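Local structure of putative alpha-N-acetylgalactosaminidase (Bacillus halodurans C-125, 3CC1) at residues T11-W16 against H312-F317; Y77-P82 against Q163-S168; F110-M115 against W176-V181. The protein probably cleaves terminal alpha-linked N-acetylgalactosamine from glycoconjugates, as a glycosidase with a TIM-barrel domain and a C-terminal beta-sandwich domain. All blocks are in the same frame, centred on the assembly; numbering follows the deposited sequence.

Contact 1. Residues T11-W16 against H312-F317. Unlike the reference sequence in segment 312-317: H312 (reference Arg).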
# COMPACT_ATOMS: atom_id res chain seq x y z
N THR A 11 -26.98 -1.57 -23.11
CA THR A 11 -26.45 -2.30 -22.00
C THR A 11 -25.01 -2.69 -22.30
O THR A 11 -24.50 -2.42 -23.38
CB THR A 11 -27.30 -3.55 -21.73
OG1 THR A 11 -27.20 -4.42 -22.86
CG2 THR A 11 -28.78 -3.16 -21.47
N PRO A 12 -24.31 -3.24 -21.31
CA PRO A 12 -22.87 -3.52 -21.58
C PRO A 12 -22.72 -4.49 -22.74
O PRO A 12 -23.46 -5.46 -22.83
CB PRO A 12 -22.37 -4.13 -20.28
CG PRO A 12 -23.32 -3.58 -19.20
CD PRO A 12 -24.64 -3.30 -19.87
N PRO A 13 -21.78 -4.22 -23.66
CA PRO A 13 -21.56 -5.14 -24.78
C PRO A 13 -21.21 -6.55 -24.32
O PRO A 13 -20.44 -6.75 -23.38
CB PRO A 13 -20.37 -4.50 -25.53
CG PRO A 13 -20.46 -3.05 -25.21
CD PRO A 13 -20.95 -3.00 -23.78
N MSE A 14 -21.82 -7.51 -25.01
CA MSE A 14 -21.52 -8.92 -24.89
C MSE A 14 -21.12 -9.47 -26.26
O MSE A 14 -21.83 -9.28 -27.27
CB MSE A 14 -22.75 -9.68 -24.38
CG MSE A 14 -23.18 -9.31 -22.95
SE MSE A 14 -24.79 -10.18 -22.42
CE MSE A 14 -24.29 -12.04 -22.76
N GLY A 15 -19.98 -10.15 -26.28
CA GLY A 15 -19.48 -10.68 -27.52
C GLY A 15 -18.22 -11.48 -27.38
O GLY A 15 -17.93 -12.01 -26.32
N TRP A 16 -17.52 -11.61 -28.50
CA TRP A 16 -16.29 -12.36 -28.64
C TRP A 16 -15.28 -11.41 -29.28
O TRP A 16 -15.60 -10.62 -30.15
CB TRP A 16 -16.52 -13.60 -29.52
CG TRP A 16 -15.28 -14.34 -30.00
CD1 TRP A 16 -14.62 -15.33 -29.35
CD2 TRP A 16 -14.56 -14.13 -31.24
NE1 TRP A 16 -13.51 -15.71 -30.06
CE2 TRP A 16 -13.47 -15.02 -31.24
CE3 TRP A 16 -14.71 -13.25 -32.32
CZ2 TRP A 16 -12.58 -15.11 -32.30
CZ3 TRP A 16 -13.81 -13.35 -33.39
CH2 TRP A 16 -12.78 -14.27 -33.36
N HIS A 312 -20.99 -4.43 -14.03
CA HIS A 312 -21.43 -4.05 -15.39
C HIS A 312 -20.26 -3.93 -16.39
O HIS A 312 -20.27 -3.09 -17.26
CB HIS A 312 -22.19 -2.73 -15.38
CG HIS A 312 -23.56 -2.79 -14.76
ND1 HIS A 312 -24.49 -3.74 -15.11
CD2 HIS A 312 -24.16 -1.99 -13.85
CE1 HIS A 312 -25.61 -3.52 -14.43
NE2 HIS A 312 -25.44 -2.46 -13.67
N SER A 313 -19.26 -4.79 -16.27
CA SER A 313 -18.20 -4.80 -17.25
C SER A 313 -18.75 -5.38 -18.58
O SER A 313 -19.57 -6.33 -18.57
CB SER A 313 -17.03 -5.67 -16.76
OG SER A 313 -15.92 -5.65 -17.67
N PRO A 314 -18.29 -4.84 -19.73
CA PRO A 314 -18.50 -5.62 -20.94
C PRO A 314 -18.02 -7.03 -20.76
O PRO A 314 -17.09 -7.28 -20.01
CB PRO A 314 -17.65 -4.91 -22.00
CG PRO A 314 -17.37 -3.58 -21.46
CD PRO A 314 -17.51 -3.61 -19.97
N LEU A 315 -18.69 -7.95 -21.43
CA LEU A 315 -18.37 -9.37 -21.40
C LEU A 315 -17.89 -9.76 -22.78
O LEU A 315 -18.70 -10.02 -23.67
CB LEU A 315 -19.62 -10.21 -21.01
CG LEU A 315 -20.22 -9.92 -19.62
CD1 LEU A 315 -21.45 -10.88 -19.29
CD2 LEU A 315 -19.16 -9.96 -18.50
N MSE A 316 -16.58 -9.80 -22.97
CA MSE A 316 -15.98 -10.20 -24.24
C MSE A 316 -15.21 -11.51 -24.10
O MSE A 316 -14.09 -11.51 -23.60
CB MSE A 316 -15.04 -9.12 -24.77
CG MSE A 316 -15.78 -7.88 -25.19
SE MSE A 316 -16.75 -8.09 -26.91
CE MSE A 316 -18.05 -7.21 -26.16
N PHE A 317 -15.75 -12.59 -24.60
CA PHE A 317 -15.14 -13.88 -24.52
C PHE A 317 -13.93 -13.96 -25.42
O PHE A 317 -14.03 -13.66 -26.56
CB PHE A 317 -16.14 -14.94 -24.92
CG PHE A 317 -15.69 -16.33 -24.70
CD1 PHE A 317 -15.04 -17.02 -25.66
CD2 PHE A 317 -15.96 -16.98 -23.54
CE1 PHE A 317 -14.66 -18.29 -25.46
CE2 PHE A 317 -15.59 -18.27 -23.34
CZ PHE A 317 -14.93 -18.92 -24.30

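Contact 2. Residues Y77-P82 against Q163-S168. With SO4 (sulfate ion), chain D.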
# COMPACT_ATOMS: atom_id res chain seq x y z
N TYR A 77 -5.68 7.39 -49.18
CA TYR A 77 -6.01 8.53 -48.30
C TYR A 77 -5.56 8.26 -46.87
O TYR A 77 -6.01 8.88 -45.94
CB TYR A 77 -7.52 8.80 -48.33
CG TYR A 77 -8.01 8.96 -49.74
CD1 TYR A 77 -7.62 10.04 -50.51
CD2 TYR A 77 -8.84 8.00 -50.32
CE1 TYR A 77 -8.04 10.18 -51.82
CE2 TYR A 77 -9.28 8.13 -51.63
CZ TYR A 77 -8.86 9.22 -52.36
OH TYR A 77 -9.35 9.34 -53.64
N GLY A 78 -4.67 7.29 -46.73
CA GLY A 78 -4.03 7.05 -45.45
C GLY A 78 -4.90 6.27 -44.47
O GLY A 78 -4.65 6.27 -43.26
N ARG A 79 -5.88 5.58 -45.02
CA ARG A 79 -6.77 4.70 -44.25
C ARG A 79 -6.41 3.23 -44.32
O ARG A 79 -6.40 2.61 -45.39
CB ARG A 79 -8.21 4.90 -44.71
CG ARG A 79 -8.63 6.37 -44.73
CD ARG A 79 -10.10 6.56 -45.01
NE ARG A 79 -10.45 6.11 -46.35
CZ ARG A 79 -11.63 6.29 -46.93
NH1 ARG A 79 -12.61 6.92 -46.29
NH2 ARG A 79 -11.83 5.85 -48.15
N LEU A 80 -6.18 2.64 -43.15
CA LEU A 80 -5.79 1.26 -43.05
C LEU A 80 -6.93 0.32 -43.51
O LEU A 80 -8.11 0.59 -43.33
CB LEU A 80 -5.30 0.94 -41.63
CG LEU A 80 -4.05 1.65 -41.12
CD1 LEU A 80 -3.92 1.47 -39.59
CD2 LEU A 80 -2.84 1.09 -41.88
N LEU A 81 -6.51 -0.76 -44.16
CA LEU A 81 -7.38 -1.75 -44.83
C LEU A 81 -7.05 -3.16 -44.36
O LEU A 81 -5.95 -3.42 -43.88
CB LEU A 81 -7.20 -1.67 -46.36
CG LEU A 81 -7.36 -0.33 -47.09
CD1 LEU A 81 -7.05 -0.51 -48.61
CD2 LEU A 81 -8.73 0.24 -46.86
N PRO A 82 -8.02 -4.08 -44.46
CA PRO A 82 -7.78 -5.48 -44.09
C PRO A 82 -6.65 -6.21 -44.86
O PRO A 82 -6.53 -6.11 -46.06
CB PRO A 82 -9.16 -6.16 -44.32
CG PRO A 82 -10.13 -5.04 -44.38
CD PRO A 82 -9.41 -3.86 -44.93
N GLN A 163 -9.75 16.80 -38.30
CA GLN A 163 -11.11 16.30 -38.12
C GLN A 163 -11.53 15.55 -39.38
O GLN A 163 -12.22 14.53 -39.32
CB GLN A 163 -12.09 17.45 -37.84
CG GLN A 163 -13.51 16.95 -37.61
CD GLN A 163 -13.61 16.12 -36.36
OE1 GLN A 163 -13.38 16.61 -35.25
NE2 GLN A 163 -13.98 14.85 -36.52
N SER A 164 -11.09 16.06 -40.53
CA SER A 164 -11.43 15.45 -41.82
C SER A 164 -10.89 14.04 -41.91
O SER A 164 -11.56 13.12 -42.41
CB SER A 164 -10.90 16.27 -43.00
OG SER A 164 -11.59 17.50 -43.10
N TYR A 165 -9.66 13.86 -41.44
CA TYR A 165 -9.07 12.52 -41.39
C TYR A 165 -9.91 11.55 -40.59
O TYR A 165 -10.25 10.47 -41.07
CB TYR A 165 -7.64 12.56 -40.84
CG TYR A 165 -7.06 11.19 -40.87
CD1 TYR A 165 -6.80 10.57 -42.09
CD2 TYR A 165 -6.89 10.46 -39.72
CE1 TYR A 165 -6.33 9.25 -42.14
CE2 TYR A 165 -6.39 9.16 -39.76
CZ TYR A 165 -6.13 8.54 -40.96
OH TYR A 165 -5.62 7.23 -40.98
N TYR A 166 -10.27 11.94 -39.37
CA TYR A 166 -11.08 11.06 -38.53
C TYR A 166 -12.46 10.84 -39.15
O TYR A 166 -12.99 9.74 -39.12
CB TYR A 166 -11.12 11.57 -37.07
CG TYR A 166 -9.91 11.11 -36.25
CD1 TYR A 166 -9.63 9.77 -36.13
CD2 TYR A 166 -9.05 12.01 -35.63
CE1 TYR A 166 -8.56 9.33 -35.39
CE2 TYR A 166 -7.97 11.57 -34.88
CZ TYR A 166 -7.72 10.24 -34.76
OH TYR A 166 -6.65 9.79 -34.00
N ASN A 167 -13.03 11.87 -39.74
CA ASN A 167 -14.31 11.75 -40.42
C ASN A 167 -14.24 10.67 -41.48
O ASN A 167 -15.13 9.83 -41.59
CB ASN A 167 -14.71 13.07 -41.11
CG ASN A 167 -15.21 14.11 -40.13
OD1 ASN A 167 -15.41 13.81 -38.94
ND2 ASN A 167 -15.39 15.33 -40.61
N SER A 168 -13.14 10.71 -42.24
CA SER A 168 -12.90 9.77 -43.35
C SER A 168 -12.77 8.33 -42.86
O SER A 168 -13.14 7.41 -43.57
CB SER A 168 -11.66 10.17 -44.18
OG SER A 168 -10.42 9.72 -43.61
S SO4 D . -11.18 20.22 -40.78
O1 SO4 D . -12.43 20.20 -40.04
O2 SO4 D . -10.10 20.92 -40.11
O3 SO4 D . -11.38 20.89 -42.05
O4 SO4 D . -10.73 18.85 -41.10
O HOH W 1 -8.20 10.42 -45.31
O HOH W 2 -6.43 4.28 -40.59

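Contact 3. Residues F110-M115 against W176-V181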
# COMPACT_ATOMS: atom_id res chain seq x y z
N PHE A 110 -20.80 -6.54 -35.80
CA PHE A 110 -19.39 -6.60 -36.18
C PHE A 110 -18.62 -5.42 -35.61
O PHE A 110 -19.05 -4.28 -35.69
CB PHE A 110 -19.21 -6.62 -37.71
CG PHE A 110 -17.75 -6.66 -38.15
CD1 PHE A 110 -16.92 -7.71 -37.78
CD2 PHE A 110 -17.20 -5.63 -38.86
CE1 PHE A 110 -15.59 -7.74 -38.15
CE2 PHE A 110 -15.87 -5.66 -39.27
CZ PHE A 110 -15.07 -6.70 -38.91
N GLY A 111 -17.51 -5.73 -34.96
CA GLY A 111 -16.69 -4.73 -34.34
C GLY A 111 -15.22 -4.86 -34.70
O GLY A 111 -14.73 -5.93 -35.07
N ILE A 112 -14.51 -3.73 -34.59
CA ILE A 112 -13.06 -3.68 -34.79
C ILE A 112 -12.41 -2.85 -33.72
O ILE A 112 -13.05 -2.00 -33.09
CB ILE A 112 -12.64 -3.12 -36.22
CG1 ILE A 112 -13.05 -1.66 -36.37
CG2 ILE A 112 -13.25 -4.00 -37.35
CD1 ILE A 112 -12.76 -1.03 -37.75
N HIS A 113 -11.11 -3.12 -33.50
CA HIS A 113 -10.24 -2.20 -32.73
C HIS A 113 -9.37 -1.46 -33.68
O HIS A 113 -8.84 -2.03 -34.62
CB HIS A 113 -9.33 -2.93 -31.73
CG HIS A 113 -10.01 -3.44 -30.51
ND1 HIS A 113 -9.38 -3.49 -29.27
CD2 HIS A 113 -11.23 -4.01 -30.34
CE1 HIS A 113 -10.23 -3.99 -28.38
NE2 HIS A 113 -11.35 -4.33 -29.00
N ILE A 114 -9.22 -0.17 -33.43
CA ILE A 114 -8.28 0.64 -34.15
C ILE A 114 -7.30 1.26 -33.15
O ILE A 114 -7.60 1.37 -31.96
CB ILE A 114 -9.02 1.71 -34.98
CG1 ILE A 114 -9.64 2.78 -34.08
CG2 ILE A 114 -10.10 1.04 -35.88
CD1 ILE A 114 -10.32 3.92 -34.82
N MSE A 115 -6.13 1.67 -33.65
CA MSE A 115 -5.16 2.46 -32.93
C MSE A 115 -5.41 3.94 -33.18
O MSE A 115 -5.77 4.37 -34.30
CB MSE A 115 -3.74 2.13 -33.41
CG MSE A 115 -3.37 0.68 -33.22
SE MSE A 115 -3.02 0.22 -31.37
CE MSE A 115 -1.62 1.53 -30.97
N TRP A 176 -18.20 -0.15 -44.49
CA TRP A 176 -17.95 -1.57 -44.21
C TRP A 176 -19.03 -2.24 -43.34
O TRP A 176 -18.97 -3.43 -43.09
CB TRP A 176 -16.60 -1.79 -43.55
CG TRP A 176 -15.44 -1.46 -44.38
CD1 TRP A 176 -15.40 -1.37 -45.73
CD2 TRP A 176 -14.10 -1.26 -43.92
NE1 TRP A 176 -14.13 -1.07 -46.14
CE2 TRP A 176 -13.31 -1.01 -45.05
CE3 TRP A 176 -13.50 -1.27 -42.66
CZ2 TRP A 176 -11.94 -0.74 -44.96
CZ3 TRP A 176 -12.16 -1.02 -42.57
CH2 TRP A 176 -11.39 -0.75 -43.72
N GLY A 177 -20.00 -1.47 -42.87
CA GLY A 177 -21.03 -2.03 -42.00
C GLY A 177 -20.60 -2.35 -40.58
O GLY A 177 -21.18 -3.25 -39.93
N VAL A 178 -19.58 -1.64 -40.10
CA VAL A 178 -19.07 -1.78 -38.74
C VAL A 178 -20.11 -1.24 -37.73
O VAL A 178 -20.74 -0.21 -37.98
CB VAL A 178 -17.71 -1.04 -38.56
CG1 VAL A 178 -17.29 -0.99 -37.11
CG2 VAL A 178 -16.60 -1.70 -39.44
N ASP A 179 -20.27 -1.96 -36.61
CA ASP A 179 -21.26 -1.58 -35.57
C ASP A 179 -20.65 -1.11 -34.26
O ASP A 179 -21.33 -0.50 -33.43
CB ASP A 179 -22.19 -2.78 -35.27
CG ASP A 179 -22.78 -3.34 -36.53
OD1 ASP A 179 -23.44 -2.55 -37.25
OD2 ASP A 179 -22.52 -4.52 -36.85
N PHE A 180 -19.37 -1.41 -34.10
CA PHE A 180 -18.63 -1.17 -32.87
C PHE A 180 -17.16 -0.87 -33.21
O PHE A 180 -16.51 -1.61 -33.96
CB PHE A 180 -18.78 -2.42 -31.99
CG PHE A 180 -17.97 -2.43 -30.73
CD1 PHE A 180 -16.65 -2.88 -30.72
CD2 PHE A 180 -18.55 -2.13 -29.52
CE1 PHE A 180 -15.91 -2.95 -29.52
CE2 PHE A 180 -17.81 -2.19 -28.33
CZ PHE A 180 -16.49 -2.61 -28.34
N VAL A 181 -16.64 0.21 -32.65
CA VAL A 181 -15.21 0.58 -32.77
C VAL A 181 -14.63 0.85 -31.35
O VAL A 181 -15.17 1.69 -30.60
CB VAL A 181 -14.99 1.79 -33.69
CG1 VAL A 181 -13.52 2.17 -33.70
CG2 VAL A 181 -15.46 1.49 -35.13

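Contact 1. Residues T11-W16 against H312-F317
M14-W16 and L315-F317 run side by side in the same direction, their short axes 4.4 Å apart at closest and 18° off parallel. In chain order they are the first and the last strand of the parallel sheet, and their pairing is consistent with the seam that closes the TIM barrel of this family. Three backbone bonds stitch it: L315 N to P13 O at 2.9 Å, then G15 N to L315 O, also at 2.9 Å, and finally F317 N to G15 O at 2.8 Å. G15 therefore turns both its N and its O to 315-317, whereas M14 and W16 bond to strand 49-52 on the other side. Before the strands meet, P12 lays its CG against the carbonyl O of H312, a buried oxygen with no hydrogen-bonding partner in the model.

On one face of the sheet sit M14, L315, W16 and F317. M14 and L315 lie alongside each other, pointing the same way, and helix 335-343 packs over both. The W16 side chain leaves anti to its own backbone N (chi1 168°), reaches helix 28-41, and gives its NE1 to G319 O. W16 CD1 comes to 3.3 Å from F317 O and stands at the edge of the F317 ring, near its plane.

The opposite face carries M316, a selenomethionine whose chain bends at chi2 (-74°) and again at chi3 to lie over the bare backbone of G15. With no side chain there, SE settles 3.7 Å from G15 C. The terminal methyl continues past G15 N, and M316 CE rests 3.6 Å from P13 CB.

Contact 2. Residues Y77-P82 against Q163-S168
Y165 and R79 make the two direct hydrogen bonds of this contact, each ending on a backbone carbonyl of the other segment. The phenol of Y165 reaches out from helix 162-175 and its OH donates to G78 O at 2.7 Å, arriving above the carbonyl plane (37° out of it) rather than on a lone pair. With CG anti to the backbone N (chi1 -177°), the ring is carried across to 77-82, its edge turned to the carbonyls of Y77 and G78. R79 answers in the other direction: NH1 donates to S168 O at 2.8 Å, the oxygen lying at the edge of the guanidinium and 15° out of its plane.

Two waters fill in the polar contacts. One donates both to Y77 O and to S168 OG, 2.9 Å from the latter. The other accepts from L80 N and donates to Y165 OH at 3.1 Å. That hydroxyl is thus gripped twice, as donor to G78 and as acceptor from water. S168 OG is in a like position, since it passes its own proton back along the helix to Y165 O at 2.7 Å.

Plain van der Waals contact is slight: the R79 methylenes run past the serine, CD 3.5 Å from S168 OG. Charge enters through D75, which forms a salt bridge with R79 NE and probably helps fix the guanidinium's rotation. At the start of the helix, a sulfate, probably from the crystallisation liquor, takes bonds from the N and OG of S164 and from G161 N.

The contact pins the long connection between strand 49-52 and helix 97-105 to helix 162-175, which leads to strand 180-184 of the barrel sheet. Strands 118-119 and 152-155 flank the Y165 ring through I118, P119 and V155, while Q163, Y166 and N167 pack against helix 196-208.

Contact 3. Residues F110-M115 against W176-V181
F110 is held by D179 through two bonds. F110 N donates to the carboxylate, meeting D179 OD2 at 2.9 Å on its anti lone pair with an almost straight N-H...O angle of 174°. In return D179 N donates to F110 O at 2.8 Å; F180 N adds a weak, bent bond to that same oxygen. The carboxylate is busy elsewhere too: H104 NE2 bonds to OD2 and R211 forms a salt bridge with OD1, which would be expected to keep the aspartate ionised. One regular strand bond follows, I112 N to F180 O at 3.0 Å, backed by a CA-H...O contact from G111 CA to the same F180 oxygen.

This is a beta-alpha-beta unit of the TIM barrel: strand 109-115, then, after intervening segments, helix 162-175, then the parallel neighbour 180-184. G177 ends the helix in a Schellman motif.

Apolar packing fills the helix-facing side. V178 CG2 rests 4.0 Å from F110 CD2, obliquely to the ring. I112 and V181 lie alongside each other, and I114, its CG1 set between N and carbonyl carbon (chi1 71°), brings CD1 to 3.8 Å from V181 CG1. Y173 and F170 of the helix pack over these branched side chains. On the other face the F180 ring turns its edge to G111, which has no side chain, CD1 being 4.1 Å from G111 CA; the ring also meets Y49 of strand 49-52.

In the fold
All three contacts are buried, but they differ in depth. Contacts 1 and 3 join strands of one parallel sheet, first to last and third to fourth in chain order, and their centres are 15 Å apart; P13 CG and F180 CE2 meet between them at 4.2 Å. Contact 2 lies farther out, about 24 Å from the chain centre, where a loop meets helix 162-175. That helix leads on to the second strand of contact 3, and W176 packs against L80, L81 and P82. The chemistry follows: backbone ladders and apolar faces in the sheet, with one carboxylate in contact 3, against waters and side-chain-to-carbonyl bonds in contact 2.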